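Local atomic coordinates of predicted ATPase involved in replication control, Cdc46/Mcm family (Methanopyrus kandleri AV19, PDB entry 3F8T), a protein that probably binds ATP and single-stranded DNA as a member of the MCM family of replicative helicases. Residues Thr280-Glu285 against Ala290-Ala295; Lys180-Glu185 against Leu298-Ile303. The protein carries 2 engineered substitutions. All blocks are in the same frame, centred on the assembly; numbering follows the deposited sequence.

Contact 1 of 2, residues Thr280-Glu285 against Ala290-Ala295; sequences TAVLKE and ALRAGA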
# COMPACT_ATOMS: atom_id res chain seq x y z
N THR A 280 -7.50 -13.76 1.86
CA THR A 280 -8.01 -13.13 0.65
C THR A 280 -9.05 -12.06 1.01
O THR A 280 -8.71 -10.87 1.14
CB THR A 280 -8.58 -14.20 -0.33
OG1 THR A 280 -9.58 -14.97 0.34
CG2 THR A 280 -7.48 -15.14 -0.78
N ALA A 281 -10.29 -12.49 1.19
CA ALA A 281 -11.39 -11.61 1.54
C ALA A 281 -12.58 -12.51 1.87
O ALA A 281 -12.59 -13.67 1.49
CB ALA A 281 -11.74 -10.68 0.36
N VAL A 282 -13.55 -11.98 2.60
CA VAL A 282 -14.79 -12.72 2.86
C VAL A 282 -16.01 -11.92 2.36
O VAL A 282 -16.09 -10.71 2.59
CB VAL A 282 -14.93 -13.14 4.36
CG1 VAL A 282 -15.15 -11.95 5.26
CG2 VAL A 282 -16.07 -14.14 4.55
N LEU A 283 -16.91 -12.59 1.66
CA LEU A 283 -18.20 -12.00 1.28
C LEU A 283 -19.29 -12.70 2.09
O LEU A 283 -19.47 -13.91 1.97
CB LEU A 283 -18.44 -12.15 -0.22
CG LEU A 283 -19.76 -11.63 -0.81
CD1 LEU A 283 -19.80 -10.10 -0.79
CD2 LEU A 283 -19.93 -12.15 -2.23
N LYS A 284 -19.98 -11.94 2.93
CA LYS A 284 -21.04 -12.49 3.78
C LYS A 284 -22.39 -11.99 3.31
O LYS A 284 -22.54 -10.79 3.05
CB LYS A 284 -20.83 -12.08 5.24
CG LYS A 284 -19.73 -12.83 5.96
CD LYS A 284 -20.26 -14.09 6.63
CE LYS A 284 -19.20 -14.73 7.53
NZ LYS A 284 -18.16 -15.44 6.74
N GLU A 285 -23.35 -12.90 3.20
CA GLU A 285 -24.74 -12.59 2.81
C GLU A 285 -25.65 -12.70 4.02
O GLU A 285 -25.80 -13.78 4.60
CB GLU A 285 -25.23 -13.57 1.74
CG GLU A 285 -24.30 -13.78 0.55
CD GLU A 285 -24.31 -12.62 -0.42
OE1 GLU A 285 -23.76 -11.56 -0.09
OE2 GLU A 285 -24.86 -12.79 -1.53
N ALA A 290 -21.73 -7.95 3.02
CA ALA A 290 -20.55 -7.27 3.56
C ALA A 290 -19.31 -7.90 2.96
O ALA A 290 -19.24 -9.13 2.85
CB ALA A 290 -20.52 -7.37 5.06
N LEU A 291 -18.36 -7.07 2.54
CA LEU A 291 -17.11 -7.56 1.97
C LEU A 291 -15.94 -7.04 2.81
O LEU A 291 -15.75 -5.83 2.92
CB LEU A 291 -16.99 -7.08 0.52
CG LEU A 291 -15.76 -7.53 -0.27
CD1 LEU A 291 -15.76 -9.04 -0.46
CD2 LEU A 291 -15.69 -6.80 -1.61
N ARG A 292 -15.19 -7.98 3.41
CA ARG A 292 -14.10 -7.65 4.34
C ARG A 292 -12.75 -8.10 3.77
O ARG A 292 -12.58 -9.26 3.36
CB ARG A 292 -14.35 -8.29 5.72
CG ARG A 292 -13.11 -8.23 6.62
CD ARG A 292 -13.39 -8.35 8.10
NE ARG A 292 -12.25 -7.79 8.83
CZ ARG A 292 -12.15 -6.52 9.25
NH1 ARG A 292 -13.15 -5.65 9.06
NH2 ARG A 292 -11.05 -6.12 9.89
N ALA A 293 -11.79 -7.17 3.75
CA ALA A 293 -10.47 -7.43 3.21
C ALA A 293 -9.72 -8.39 4.12
O ALA A 293 -9.68 -8.19 5.33
CB ALA A 293 -9.69 -6.15 3.09
N GLY A 294 -9.09 -9.39 3.51
CA GLY A 294 -8.10 -10.24 4.17
C GLY A 294 -6.70 -9.67 3.97
O GLY A 294 -6.53 -8.60 3.37
N ALA A 295 -5.71 -10.40 4.47
CA ALA A 295 -4.34 -9.90 4.55
C ALA A 295 -3.74 -9.40 3.24
O ALA A 295 -3.09 -8.37 3.24
CB ALA A 295 -3.42 -10.96 5.18

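Contact 2 of 2, residues Lys180-Glu185 against Leu298-Ile303; sequences KDPIPE and LADGGI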
# COMPACT_ATOMS: atom_id res chain seq x y z
N LYS A 180 -6.45 7.58 -2.77
CA LYS A 180 -5.04 7.92 -2.58
C LYS A 180 -4.17 6.78 -3.11
O LYS A 180 -4.69 5.67 -3.35
CB LYS A 180 -4.73 8.13 -1.09
CG LYS A 180 -5.43 9.33 -0.43
CD LYS A 180 -4.94 10.65 -1.02
CE LYS A 180 -5.65 11.84 -0.42
NZ LYS A 180 -5.18 13.10 -1.08
N ASP A 181 -2.88 7.04 -3.29
CA ASP A 181 -1.89 6.00 -3.61
C ASP A 181 -1.93 4.97 -2.48
O ASP A 181 -2.27 5.32 -1.36
CB ASP A 181 -0.46 6.57 -3.68
CG ASP A 181 -0.31 7.70 -4.70
OD1 ASP A 181 -1.05 7.72 -5.71
OD2 ASP A 181 0.56 8.58 -4.49
N PRO A 182 -1.57 3.69 -2.76
CA PRO A 182 -1.59 2.70 -1.69
C PRO A 182 -0.61 2.97 -0.54
O PRO A 182 -0.80 2.45 0.56
CB PRO A 182 -1.20 1.39 -2.41
CG PRO A 182 -1.53 1.64 -3.85
CD PRO A 182 -1.20 3.10 -4.06
N ILE A 183 0.40 3.79 -0.78
CA ILE A 183 1.37 4.10 0.27
C ILE A 183 1.42 5.61 0.55
O ILE A 183 1.13 6.41 -0.34
CB ILE A 183 2.78 3.51 -0.03
CG1 ILE A 183 3.39 4.12 -1.30
CG2 ILE A 183 2.67 1.98 -0.14
CD1 ILE A 183 4.92 3.99 -1.37
N PRO A 184 1.74 5.99 1.80
CA PRO A 184 1.81 7.40 2.19
C PRO A 184 2.81 8.20 1.37
O PRO A 184 3.86 7.68 1.01
CB PRO A 184 2.26 7.34 3.66
CG PRO A 184 1.89 5.99 4.13
CD PRO A 184 2.04 5.09 2.93
N GLU A 185 2.45 9.44 1.08
CA GLU A 185 3.33 10.40 0.40
C GLU A 185 4.28 11.08 1.39
O GLU A 185 3.88 11.48 2.49
CB GLU A 185 2.50 11.49 -0.28
CG GLU A 185 1.54 11.01 -1.36
CD GLU A 185 0.71 12.14 -1.94
OE1 GLU A 185 1.30 13.19 -2.32
OE2 GLU A 185 -0.53 11.99 -2.01
N LEU A 298 -5.21 -6.10 2.33
CA LEU A 298 -4.74 -5.04 3.23
C LEU A 298 -3.26 -4.69 3.01
O LEU A 298 -2.80 -3.61 3.39
CB LEU A 298 -5.01 -5.39 4.70
CG LEU A 298 -6.49 -5.49 5.10
CD1 LEU A 298 -6.60 -5.98 6.54
CD2 LEU A 298 -7.17 -4.13 4.94
N ALA A 299 -2.51 -5.61 2.39
CA ALA A 299 -1.08 -5.40 2.09
C ALA A 299 -0.86 -4.81 0.70
O ALA A 299 0.28 -4.63 0.27
CB ALA A 299 -0.31 -6.74 2.21
N ASP A 300 -1.95 -4.50 -0.01
CA ASP A 300 -1.84 -3.86 -1.33
C ASP A 300 -0.85 -2.70 -1.31
O ASP A 300 -0.96 -1.77 -0.51
CB ASP A 300 -3.23 -3.38 -1.80
CG ASP A 300 -3.21 -2.74 -3.19
OD1 ASP A 300 -2.80 -3.40 -4.15
OD2 ASP A 300 -3.66 -1.58 -3.33
N GLY A 301 0.13 -2.77 -2.21
CA GLY A 301 1.15 -1.74 -2.34
C GLY A 301 2.32 -1.87 -1.37
O GLY A 301 3.19 -1.00 -1.31
N GLY A 302 2.33 -2.94 -0.59
CA GLY A 302 3.40 -3.12 0.39
C GLY A 302 3.84 -4.57 0.50
O GLY A 302 3.80 -5.32 -0.49
N ILE A 303 4.27 -4.95 1.70
CA ILE A 303 4.81 -6.29 1.92
C ILE A 303 3.77 -7.16 2.59
O ILE A 303 3.20 -6.78 3.60
CB ILE A 303 6.07 -6.24 2.84
CG1 ILE A 303 7.20 -5.39 2.20
CG2 ILE A 303 6.53 -7.67 3.22
CD1 ILE A 303 7.98 -6.11 1.09

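Contact 1 of 2, residues Thr280-Glu285 against Ala290-Ala295
Strands 281-285 and 289-293 pair as an antiparallel beta hairpin that reaches out of the P-loop ATPase domain. Their short axes lie 4.8 Å apart and run at 167° to each other. Val282 with Arg292 and Lys284 with Ala290 are the hydrogen-bonded pairs, each held by two backbone bonds. Lys284 N to Ala290 O is 2.9 Å and nearly straight at 171°. Leu283 with Leu291 is the non-hydrogen-bonded pair between them, and Ala281 with Ala293 is the next one toward the base. At the base Gly294 N donates to Thr280 O at 2.8 Å. That bond is bent, and the donor stands above the carbonyl plane. Gly294 is also the N-cap of helix 295-298, so this bond lies where strand gives way to helix.

The two faces differ. On one, Leu291 CD1 lies over the neighbouring strand, 4.1 Å from Leu283 CB. The same methyl is 3.5 Å from Val282 O. Leu291 has CG anti to its backbone N (chi1 -178°), and its end swings toward strand 281-285. Ala281, Leu283 and Leu291 continue this apolar face onto strand 334-337. On the other face, Val282 CG1 touches Arg292 CB at 3.8 Å, with the two side chains crossing at a slant. Beyond CB the arginine leads away, extended from CG to NE, and NH1 forms a salt bridge with Glu127.

Strand 289-293 also bonds to strand 118-130 through Leu291 with Val128 and Ala293 with Arg126. The hairpin thereby joins the sheet that includes the OB-fold region. Its position between helix 276-279 and helix 295-298, before strand 303-307, is consistent with the helix-2 insert hairpin characteristic of MCM ATPase domains.

Contact 2 of 2, residues Lys180-Glu185 against Leu298-Ile303
Pro182 and Gly301 bring two irregular backbone segments together, with their CA atoms 5.3 Å apart and no hydrogen bond between them. Residues Ala299-Gly302 form a type II beta turn, closed by Gly302 N to Ala299 O at 2.8 Å. Gly301 has the positive phi (83°) expected at the third position of such a turn. The turn leads into strand 303-307 of the parallel ATPase sheet, and the linker leaving strand 176-180 passes over it.

The Pro182 ring lies against the turn. Its CB is 3.7 Å from Asp300 O and 3.9 Å from Gly301 CA. The ring and the Asp300 side chain meet at an angle, with CG 3.9 Å from Asp300 OD2. This is a van der Waals contact. Asp300 OD1 instead forms a salt bridge with Arg339, whose side chain also touches Pro182. Arg265 bonds to Pro182 O and Leu298 O, tying both segments to one side chain. Ile183 also packs on Leu404 and Ile407 of helix 396-409. Its CG2 methyl, anti to the carbonyl carbon, sits close to the turn, 3.2 Å from Gly301 O.

From the N terminus, the chain leaves strand 176-180 and enters the linker 180-185. Contact 2 closes a long loop when 298-303 comes back to this linker, with 112 residues between the two segments. Contact 1 lies wholly within that loop and closes a short one of its own, with four residues between its segments. The two centres are about 19 Å apart. Helix 295-298 leads from the hairpin to the turn, and Ala293 CB meets Leu298 CD2 at 3.7 Å. Contact 1 holds together a hairpin of the ATPase part, whose strand 289-293 also pairs with strand 118-130 of the N-terminal part. Contact 2 sets the interdomain linker against the turn before strand 303-307.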